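Local structure of Rho guanine nucleotide exchange factor 12 (Homo sapiens, 1TXD) at residues 45-50 / 163-167; 129-133 / 218-222; 280-286 / 314-319. The protein acts as a guanine nucleotide exchange factor for the GTPase RhoA through the tandem DH and PH domains that make up this fragment. The protein carries 1 engineered substitution. All blocks are in the same frame, centred on the assembly; numbering follows the deposited sequence.

Contacts 1 and 2 meet at helix 128-141 of the DH domain: their centres lie about 18 Å apart, and they touch where Leu132 CD2 packs 3.7 Å from Lys164 CA. Their segments alternate along the chain, and helix 128-141, which carries 129-133, also packs against Leu163 and Ile167 of contact 1. Contact 2 ties that helix to the far part of the long helix 191-230, on the way to the PH domain. Contact 3 is a strand pair within the PH domain, its centre about 23 Å from that of contact 2 and about 41 Å from that of contact 1. The series thus runs from the buried DH interior, through a surface helix pair, to the PH sheet.

Contact 1: 45-50 / 163-167; sequences VLDQVF and LKDII
Leu163 lays its CD1 methyl over one face of the Phe50 ring, 3.5 Å from the centroid and 15° off the ring normal, a CH-pi contact. The same Leu163 methyl meets Leu46 CD2 at 3.7 Å, and the two leucine side chains cross at about a right angle. Leu46 and Ile166 run alongside each other head to tail, with Leu46 CG against Ile166 CG2 at 3.7 Å, while Leu46 CD2 reaches Ile167 CG1 at 4.0 Å. Ile166 CD1 comes obliquely to Phe50 CE2 at 4.1 Å. All of this is apolar packing inside the DH domain, an all-helical bundle, and it joins the long helix 20-57 to the short helix beginning at Leu163. Leu163 has CG anti to its own N (chi1 -168°), which carries CD1 up to the ring. Val49 CG1 lies over the opposite face of Phe50, and the backbone of 46-50 makes a wider pi-type turn. Further out, Ala152 and Glu153 of helix 143-154 touch Phe50, Leu72 of helix 72-90 touches Leu46, and Ile135 of helix 128-141 touches both Leu163 and Ile167. Glu153 also accepts a hydrogen bond from Leu163 N through its OE2.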
loop_
_atom_site.group_PDB
_atom_site.type_symbol
_atom_site.label_atom_id
_atom_site.label_comp_id
_atom_site.label_asym_id
_atom_site.label_seq_id
_atom_site.Cartn_x
_atom_site.Cartn_y
_atom_site.Cartn_z
ATOM N N VAL A 45 7.859 19.670 2.613
ATOM C CA VAL A 45 8.801 19.174 3.629
ATOM C C VAL A 45 9.518 17.920 3.138
ATOM O O VAL A 45 10.724 17.928 3.162
ATOM C CB VAL A 45 8.177 18.892 5.050
ATOM C CG1 VAL A 45 9.226 18.257 6.039
ATOM C CG2 VAL A 45 7.622 20.108 5.644
ATOM N N LEU A 46 8.811 16.831 2.753
ATOM C CA LEU A 46 9.476 15.691 2.129
ATOM C C LEU A 46 10.465 16.176 1.098
ATOM O O LEU A 46 11.623 15.714 1.048
ATOM C CB LEU A 46 8.536 14.793 1.381
ATOM C CG LEU A 46 7.832 13.829 2.352
ATOM C CD1 LEU A 46 6.928 13.025 1.565
ATOM C CD2 LEU A 46 8.940 12.956 2.989
ATOM N N ASP A 47 9.943 16.938 0.186
ATOM C CA ASP A 47 10.776 17.419 -0.959
ATOM C C ASP A 47 11.950 18.210 -0.499
ATOM O O ASP A 47 13.065 18.000 -1.005
ATOM C CB ASP A 47 9.931 18.184 -2.014
ATOM C CG ASP A 47 10.734 18.661 -3.168
ATOM O OD1 ASP A 47 10.852 19.896 -3.287
ATOM O OD2 ASP A 47 11.375 17.906 -3.939
ATOM N N GLN A 48 11.758 19.163 0.379
ATOM C CA GLN A 48 12.841 20.173 0.554
ATOM C C GLN A 48 13.845 19.706 1.616
ATOM O O GLN A 48 15.060 19.877 1.456
ATOM C CB GLN A 48 12.300 21.559 0.895
ATOM C CG GLN A 48 11.720 22.354 -0.317
ATOM C CD GLN A 48 12.728 22.552 -1.446
ATOM O OE1 GLN A 48 13.716 23.280 -1.284
ATOM N NE2 GLN A 48 12.475 21.931 -2.599
ATOM N N VAL A 49 13.333 19.034 2.651
ATOM C CA VAL A 49 14.184 18.641 3.769
ATOM C C VAL A 49 14.947 17.348 3.438
ATOM O O VAL A 49 16.123 17.267 3.782
ATOM C CB VAL A 49 13.405 18.524 5.096
ATOM C CG1 VAL A 49 14.300 17.999 6.208
ATOM C CG2 VAL A 49 12.829 19.874 5.476
ATOM N N PHE A 50 14.279 16.407 2.725
ATOM C CA PHE A 50 14.785 15.104 2.423
ATOM C C PHE A 50 15.272 14.941 1.003
ATOM O O PHE A 50 16.449 14.680 0.811
ATOM C CB PHE A 50 13.760 13.977 2.779
ATOM C CG PHE A 50 13.474 13.913 4.224
ATOM C CD1 PHE A 50 14.323 13.232 5.093
ATOM C CD2 PHE A 50 12.446 14.649 4.768
ATOM C CE1 PHE A 50 14.122 13.265 6.447
ATOM C CE2 PHE A 50 12.228 14.661 6.141
ATOM C CZ PHE A 50 13.070 13.964 6.980
ATOM N N LEU A 163 11.074 10.386 8.782
ATOM C CA LEU A 163 10.835 10.131 7.364
ATOM C C LEU A 163 9.761 9.080 7.211
ATOM O O LEU A 163 8.770 9.289 6.536
ATOM C CB LEU A 163 12.140 9.700 6.668
ATOM C CG LEU A 163 12.127 9.669 5.108
ATOM C CD1 LEU A 163 11.634 11.004 4.539
ATOM C CD2 LEU A 163 13.471 9.347 4.458
ATOM N N LYS A 164 9.939 7.951 7.855
ATOM C CA LYS A 164 8.969 6.880 7.768
ATOM C C LYS A 164 7.554 7.329 8.142
ATOM O O LYS A 164 6.615 6.757 7.672
ATOM C CB LYS A 164 9.376 5.666 8.575
ATOM C CG LYS A 164 9.157 5.723 10.097
ATOM C CD LYS A 164 9.766 4.527 10.813
ATOM C CE LYS A 164 10.028 4.817 12.275
ATOM N NZ LYS A 164 8.702 5.097 12.953
ATOM N N ASP A 165 7.428 8.329 9.012
ATOM C CA ASP A 165 6.122 8.828 9.431
ATOM C C ASP A 165 5.572 9.940 8.551
ATOM O O ASP A 165 4.423 10.228 8.625
ATOM C CB ASP A 165 6.201 9.339 10.886
ATOM C CG ASP A 165 6.630 8.284 11.842
ATOM O OD1 ASP A 165 7.550 8.589 12.660
ATOM O OD2 ASP A 165 6.097 7.144 11.846
ATOM N N ILE A 166 6.398 10.595 7.740
ATOM C CA ILE A 166 5.887 11.653 6.875
ATOM C C ILE A 166 5.392 11.080 5.550
ATOM O O ILE A 166 4.420 11.520 4.949
ATOM C CB ILE A 166 7.021 12.700 6.673
ATOM C CG1 ILE A 166 7.521 13.217 8.021
ATOM C CG2 ILE A 166 6.513 13.808 5.756
ATOM C CD1 ILE A 166 8.573 14.315 7.904
ATOM N N ILE A 167 6.074 10.080 5.054
ATOM C CA ILE A 167 5.734 9.540 3.772
ATOM C C ILE A 167 4.307 9.072 3.622
ATOM O O ILE A 167 3.663 9.362 2.633
ATOM C CB ILE A 167 6.780 8.470 3.475
ATOM C CG1 ILE A 167 7.958 9.125 2.764
ATOM C CG2 ILE A 167 6.280 7.292 2.615
ATOM C CD1 ILE A 167 9.132 8.259 2.969
#

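Contact 2: 129-133 / 218-222; sequences PFALE and AENKQ
The Phe130 ring has Gln222 CB over one face, 3.8 Å from the centroid and 22° off the normal, in a CH-pi contact; Lys221 CB sits at its edge, 4.0 Å from Phe130 CZ. Ala218 CB packs against Phe130 CE2 at 3.9 Å. The Gln222 chain runs antiparallel to the Phe130 side chain, across its face, and its amide stands almost perpendicular to the ring. With CG anti to its N (chi1 -168°) and a bend at chi2, Gln222 carries its methylene groups across the ring and its amide on toward Pro129 and Glu133. That amide lies nearly parallel to the Glu133 carboxylate, and a water bridges them, accepting from Gln222 NE2 at 3.1 Å and donating to Glu133 OE1 at 2.9 Å. One residue back from the ring, Pro129 CG meets Glu219 CG at 3.7 Å. Replacing Phe130 with alanine would probably open a gap above Gln222 CB and deprive Lys67, its cation-pi partner, of the ring. The axes of segments 129-133 and 218-222 come within 10.1 Å, at 40° between their directions, an oblique packing of helix 128-141 of the DH domain on helix 191-230, the long helix that leads toward the PH domain in this DH-PH tandem.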
loop_
_atom_site.group_PDB
_atom_site.type_symbol
_atom_site.label_atom_id
_atom_site.label_comp_id
_atom_site.label_asym_id
_atom_site.label_seq_id
_atom_site.Cartn_x
_atom_site.Cartn_y
_atom_site.Cartn_z
ATOM N N PRO A 129 5.762 0.476 1.131
ATOM C CA PRO A 129 6.438 -0.582 1.877
ATOM C C PRO A 129 7.859 -0.802 1.306
ATOM O O PRO A 129 8.809 -1.104 2.054
ATOM C CB PRO A 129 5.564 -1.836 1.656
ATOM C CG PRO A 129 4.311 -1.426 0.955
ATOM C CD PRO A 129 4.596 -0.013 0.393
ATOM N N PHE A 130 8.008 -0.687 -0.009
ATOM C CA PHE A 130 9.339 -0.800 -0.569
ATOM C C PHE A 130 10.160 0.378 -0.037
ATOM O O PHE A 130 11.339 0.211 0.252
ATOM C CB PHE A 130 9.388 -0.840 -2.139
ATOM C CG PHE A 130 8.596 -1.976 -2.728
ATOM C CD1 PHE A 130 9.144 -3.244 -2.851
ATOM C CD2 PHE A 130 7.295 -1.773 -3.167
ATOM C CE1 PHE A 130 8.411 -4.293 -3.351
ATOM C CE2 PHE A 130 6.560 -2.842 -3.696
ATOM C CZ PHE A 130 7.117 -4.086 -3.802
ATOM N N ALA A 131 9.569 1.556 0.077
ATOM C CA ALA A 131 10.418 2.777 0.294
ATOM C C ALA A 131 10.839 2.768 1.777
ATOM O O ALA A 131 11.969 3.038 2.107
ATOM C CB ALA A 131 9.705 4.025 -0.081
ATOM N N LEU A 132 9.983 2.231 2.642
ATOM C CA LEU A 132 10.246 2.281 4.078
ATOM C C LEU A 132 11.313 1.246 4.392
ATOM O O LEU A 132 12.027 1.364 5.357
ATOM C CB LEU A 132 8.971 1.966 4.891
ATOM C CG LEU A 132 7.865 3.033 4.931
ATOM C CD1 LEU A 132 6.943 2.799 6.030
ATOM C CD2 LEU A 132 8.360 4.482 5.019
ATOM N N GLU A 133 11.374 0.187 3.603
ATOM C CA GLU A 133 12.314 -0.877 3.870
ATOM C C GLU A 133 13.651 -0.495 3.320
ATOM O O GLU A 133 14.656 -0.854 3.900
ATOM C CB GLU A 133 11.801 -2.239 3.345
ATOM C CG GLU A 133 12.931 -3.234 3.077
ATOM C CD GLU A 133 13.480 -3.851 4.328
ATOM O OE1 GLU A 133 12.645 -4.101 5.273
ATOM O OE2 GLU A 133 14.728 -4.128 4.337
ATOM N N ALA A 218 0.965 -4.446 -3.809
ATOM C CA ALA A 218 2.342 -4.157 -3.467
ATOM C C ALA A 218 2.802 -4.659 -2.082
ATOM O O ALA A 218 3.899 -5.134 -1.958
ATOM C CB ALA A 218 2.630 -2.661 -3.614
ATOM N N GLU A 219 2.023 -4.521 -1.028
ATOM C CA GLU A 219 2.428 -5.118 0.243
ATOM C C GLU A 219 2.672 -6.650 0.125
ATOM O O GLU A 219 3.529 -7.209 0.833
ATOM C CB GLU A 219 1.334 -4.891 1.309
ATOM C CG GLU A 219 1.246 -3.426 1.753
ATOM C CD GLU A 219 0.067 -3.179 2.677
ATOM O OE1 GLU A 219 0.112 -2.230 3.490
ATOM O OE2 GLU A 219 -0.916 -3.921 2.565
ATOM N N ASN A 220 1.913 -7.338 -0.731
ATOM C CA ASN A 220 2.118 -8.770 -0.926
ATOM C C ASN A 220 3.453 -9.023 -1.595
ATOM O O ASN A 220 4.180 -9.892 -1.140
ATOM C CB ASN A 220 0.958 -9.429 -1.712
ATOM C CG ASN A 220 0.998 -10.990 -1.673
ATOM O OD1 ASN A 220 2.070 -11.627 -1.648
ATOM N ND2 ASN A 220 -0.177 -11.600 -1.693
ATOM N N LYS A 221 3.821 -8.228 -2.612
ATOM C CA LYS A 221 5.105 -8.401 -3.299
ATOM C C LYS A 221 6.307 -8.059 -2.432
ATOM O O LYS A 221 7.365 -8.661 -2.599
ATOM C CB LYS A 221 5.217 -7.536 -4.577
ATOM C CG LYS A 221 4.247 -7.979 -5.679
ATOM C CD LYS A 221 4.141 -6.931 -6.807
ATOM C CE LYS A 221 2.843 -7.089 -7.599
ATOM N NZ LYS A 221 3.086 -7.016 -9.071
ATOM N N GLN A 222 6.179 -7.045 -1.574
ATOM C CA GLN A 222 7.309 -6.598 -0.764
ATOM C C GLN A 222 7.554 -7.625 0.371
ATOM O O GLN A 222 8.701 -7.874 0.806
ATOM C CB GLN A 222 7.072 -5.170 -0.266
ATOM C CG GLN A 222 8.307 -4.481 0.365
ATOM C CD GLN A 222 8.562 -4.993 1.786
ATOM O OE1 GLN A 222 7.610 -5.121 2.585
ATOM N NE2 GLN A 222 9.800 -5.384 2.071
HETATM O O HOH W 1 10.865 -6.298 4.845
#

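Contact 3: 280-286 / 314-319; sequences LEDILVL and SPVIKL
Strands 283-286 and 316-318 run antiparallel, their axes 4.8 Å apart at closest and 165° between directions. Leu284 and Ile317 form the hydrogen-bonded pair, each N donating to the other's O at 3.1 Å; Ile283 with Lys318 and Val285 with Val316 are non-hydrogen-bonded pairs. Beyond them, Leu286 N donates to Pro315 O at 2.8 Å, and at the other end Leu319 N reaches Asp282 O at 3.1 Å, from above the carbonyl plane.

Leu284 and Ile317 lie side by side on one face, with CD2 of Leu284 4.1 Å from CD1 of Ile317. Ile317 CD1 also meets Leu286 CD1 at 3.7 Å. Leu319 lays its CD1 branch against the backbone of 282-283, 3.5 Å from Ile283 N. Helix 354-374, the C-terminal helix characteristic of the PH fold, covers the Leu284 and Leu319 end through Trp360, Ile364 and Met367, while Leu286 and Ile317 pack on Tyr347 of strand 344-350. On the reverse face, Ile283 turns CG2 beside its own N, anti to the carbonyl carbon, and it meets Val316 CG1 at 4.0 Å.

The charged side chains find partners outside the pair: Asp282, just before one strand, bridges to Arg255, and Lys318, at the end of the other, to Glu246. The chemistry therefore divides the work, with backbone bonds setting the strand register, aliphatic side chains filling the interior between sheet and helix, and the charges paired with neighbouring parts of the chain.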
loop_
_atom_site.group_PDB
_atom_site.type_symbol
_atom_site.label_atom_id
_atom_site.label_comp_id
_atom_site.label_asym_id
_atom_site.label_seq_id
_atom_site.Cartn_x
_atom_site.Cartn_y
_atom_site.Cartn_z
ATOM N N LEU A 280 2.336 -20.378 -2.952
ATOM C CA LEU A 280 2.475 -19.470 -4.089
ATOM C C LEU A 280 1.596 -19.925 -5.248
ATOM O O LEU A 280 0.892 -20.928 -5.140
ATOM C CB LEU A 280 3.940 -19.399 -4.535
ATOM C CG LEU A 280 4.967 -19.243 -3.417
ATOM C CD1 LEU A 280 6.374 -19.043 -4.007
ATOM C CD2 LEU A 280 4.614 -18.082 -2.501
ATOM N N GLU A 281 1.647 -19.193 -6.362
ATOM C CA GLU A 281 0.773 -19.453 -7.514
ATOM C C GLU A 281 0.826 -20.912 -7.966
ATOM O O GLU A 281 -0.206 -21.515 -8.284
ATOM C CB GLU A 281 1.153 -18.557 -8.704
ATOM C CG GLU A 281 0.179 -17.416 -8.986
ATOM C CD GLU A 281 0.764 -16.344 -9.900
ATOM O OE1 GLU A 281 1.682 -16.663 -10.691
ATOM O OE2 GLU A 281 0.309 -15.178 -9.829
ATOM N N ASP A 282 2.039 -21.457 -7.997
ATOM C CA ASP A 282 2.313 -22.728 -8.656
ATOM C C ASP A 282 3.125 -23.717 -7.822
ATOM O O ASP A 282 3.328 -24.842 -8.254
ATOM C CB ASP A 282 3.012 -22.467 -10.000
ATOM C CG ASP A 282 4.449 -21.964 -9.845
ATOM O OD1 ASP A 282 4.839 -21.516 -8.745
ATOM O OD2 ASP A 282 5.266 -21.979 -10.787
ATOM N N ILE A 283 3.594 -23.296 -6.651
ATOM C CA ILE A 283 4.334 -24.171 -5.746
ATOM C C ILE A 283 3.960 -23.920 -4.293
ATOM O O ILE A 283 3.597 -22.812 -3.913
ATOM C CB ILE A 283 5.872 -24.003 -5.915
ATOM C CG1 ILE A 283 6.302 -22.530 -5.777
ATOM C CG2 ILE A 283 6.325 -24.573 -7.252
ATOM C CD1 ILE A 283 7.810 -22.326 -5.665
ATOM N N LEU A 284 4.030 -24.971 -3.491
ATOM C CA LEU A 284 4.024 -24.844 -2.053
ATOM C C LEU A 284 5.495 -24.884 -1.675
ATOM O O LEU A 284 6.270 -25.616 -2.286
ATOM C CB LEU A 284 3.254 -26.002 -1.430
ATOM C CG LEU A 284 2.760 -25.845 0.000
ATOM C CD1 LEU A 284 1.509 -25.005 0.038
ATOM C CD2 LEU A 284 2.482 -27.224 0.603
ATOM N N VAL A 285 5.884 -24.078 -0.692
ATOM C CA VAL A 285 7.285 -23.948 -0.311
ATOM C C VAL A 285 7.410 -24.187 1.171
ATOM O O VAL A 285 6.714 -23.575 1.973
ATOM C CB VAL A 285 7.866 -22.549 -0.640
ATOM C CG1 VAL A 285 9.324 -22.461 -0.200
ATOM C CG2 VAL A 285 7.752 -22.247 -2.138
ATOM N N LEU A 286 8.330 -25.065 1.532
ATOM C CA LEU A 286 8.485 -25.475 2.907
ATOM C C LEU A 286 9.784 -24.879 3.423
ATOM O O LEU A 286 10.852 -25.162 2.886
ATOM C CB LEU A 286 8.482 -27.007 2.998
ATOM C CG LEU A 286 7.242 -27.684 2.389
ATOM C CD1 LEU A 286 7.345 -29.203 2.512
ATOM C CD2 LEU A 286 5.953 -27.205 3.034
ATOM N N SER A 314 11.697 -33.230 -1.464
ATOM C CA SER A 314 11.865 -31.815 -1.821
ATOM C C SER A 314 11.045 -30.873 -0.923
ATOM O O SER A 314 9.889 -31.168 -0.608
ATOM C CB SER A 314 11.470 -31.587 -3.287
ATOM O OG SER A 314 11.910 -30.324 -3.762
ATOM N N PRO A 315 11.630 -29.740 -0.517
ATOM C CA PRO A 315 10.876 -28.689 0.194
ATOM C C PRO A 315 10.015 -27.835 -0.738
ATOM O O PRO A 315 9.202 -27.076 -0.247
ATOM C CB PRO A 315 11.975 -27.833 0.827
ATOM C CG PRO A 315 13.119 -27.970 -0.105
ATOM C CD PRO A 315 13.043 -29.361 -0.703
ATOM N N VAL A 316 10.214 -27.958 -2.048
ATOM C CA VAL A 316 9.339 -27.351 -3.046
ATOM C C VAL A 316 8.469 -28.435 -3.664
ATOM O O VAL A 316 8.977 -29.354 -4.315
ATOM C CB VAL A 316 10.156 -26.653 -4.175
ATOM C CG1 VAL A 316 9.355 -26.522 -5.495
ATOM C CG2 VAL A 316 10.631 -25.293 -3.705
ATOM N N ILE A 317 7.159 -28.295 -3.479
ATOM C CA ILE A 317 6.183 -29.213 -4.042
ATOM C C ILE A 317 5.430 -28.553 -5.194
ATOM O O ILE A 317 4.677 -27.611 -4.987
ATOM C CB ILE A 317 5.181 -29.645 -2.948
ATOM C CG1 ILE A 317 5.911 -30.273 -1.757
ATOM C CG2 ILE A 317 4.150 -30.597 -3.523
ATOM C CD1 ILE A 317 5.211 -30.040 -0.421
ATOM N N LYS A 318 5.621 -29.058 -6.401
ATOM C CA LYS A 318 4.915 -28.536 -7.564
ATOM C C LYS A 318 3.414 -28.823 -7.456
ATOM O O LYS A 318 3.003 -29.974 -7.373
ATOM C CB LYS A 318 5.495 -29.136 -8.841
ATOM C CG LYS A 318 6.991 -28.843 -9.023
ATOM C CD LYS A 318 7.376 -28.737 -10.492
ATOM C CE LYS A 318 8.775 -28.153 -10.679
ATOM N NZ LYS A 318 9.384 -28.555 -11.992
ATOM N N LEU A 319 2.602 -27.767 -7.441
ATOM C CA LEU A 319 1.144 -27.898 -7.307
ATOM C C LEU A 319 0.481 -28.637 -8.478
ATOM O O LEU A 319 -0.643 -29.129 -8.351
ATOM C CB LEU A 319 0.492 -26.511 -7.147
ATOM C CG LEU A 319 0.825 -25.744 -5.864
ATOM C CD1 LEU A 319 0.306 -24.314 -5.950
ATOM C CD2 LEU A 319 0.257 -26.444 -4.631
#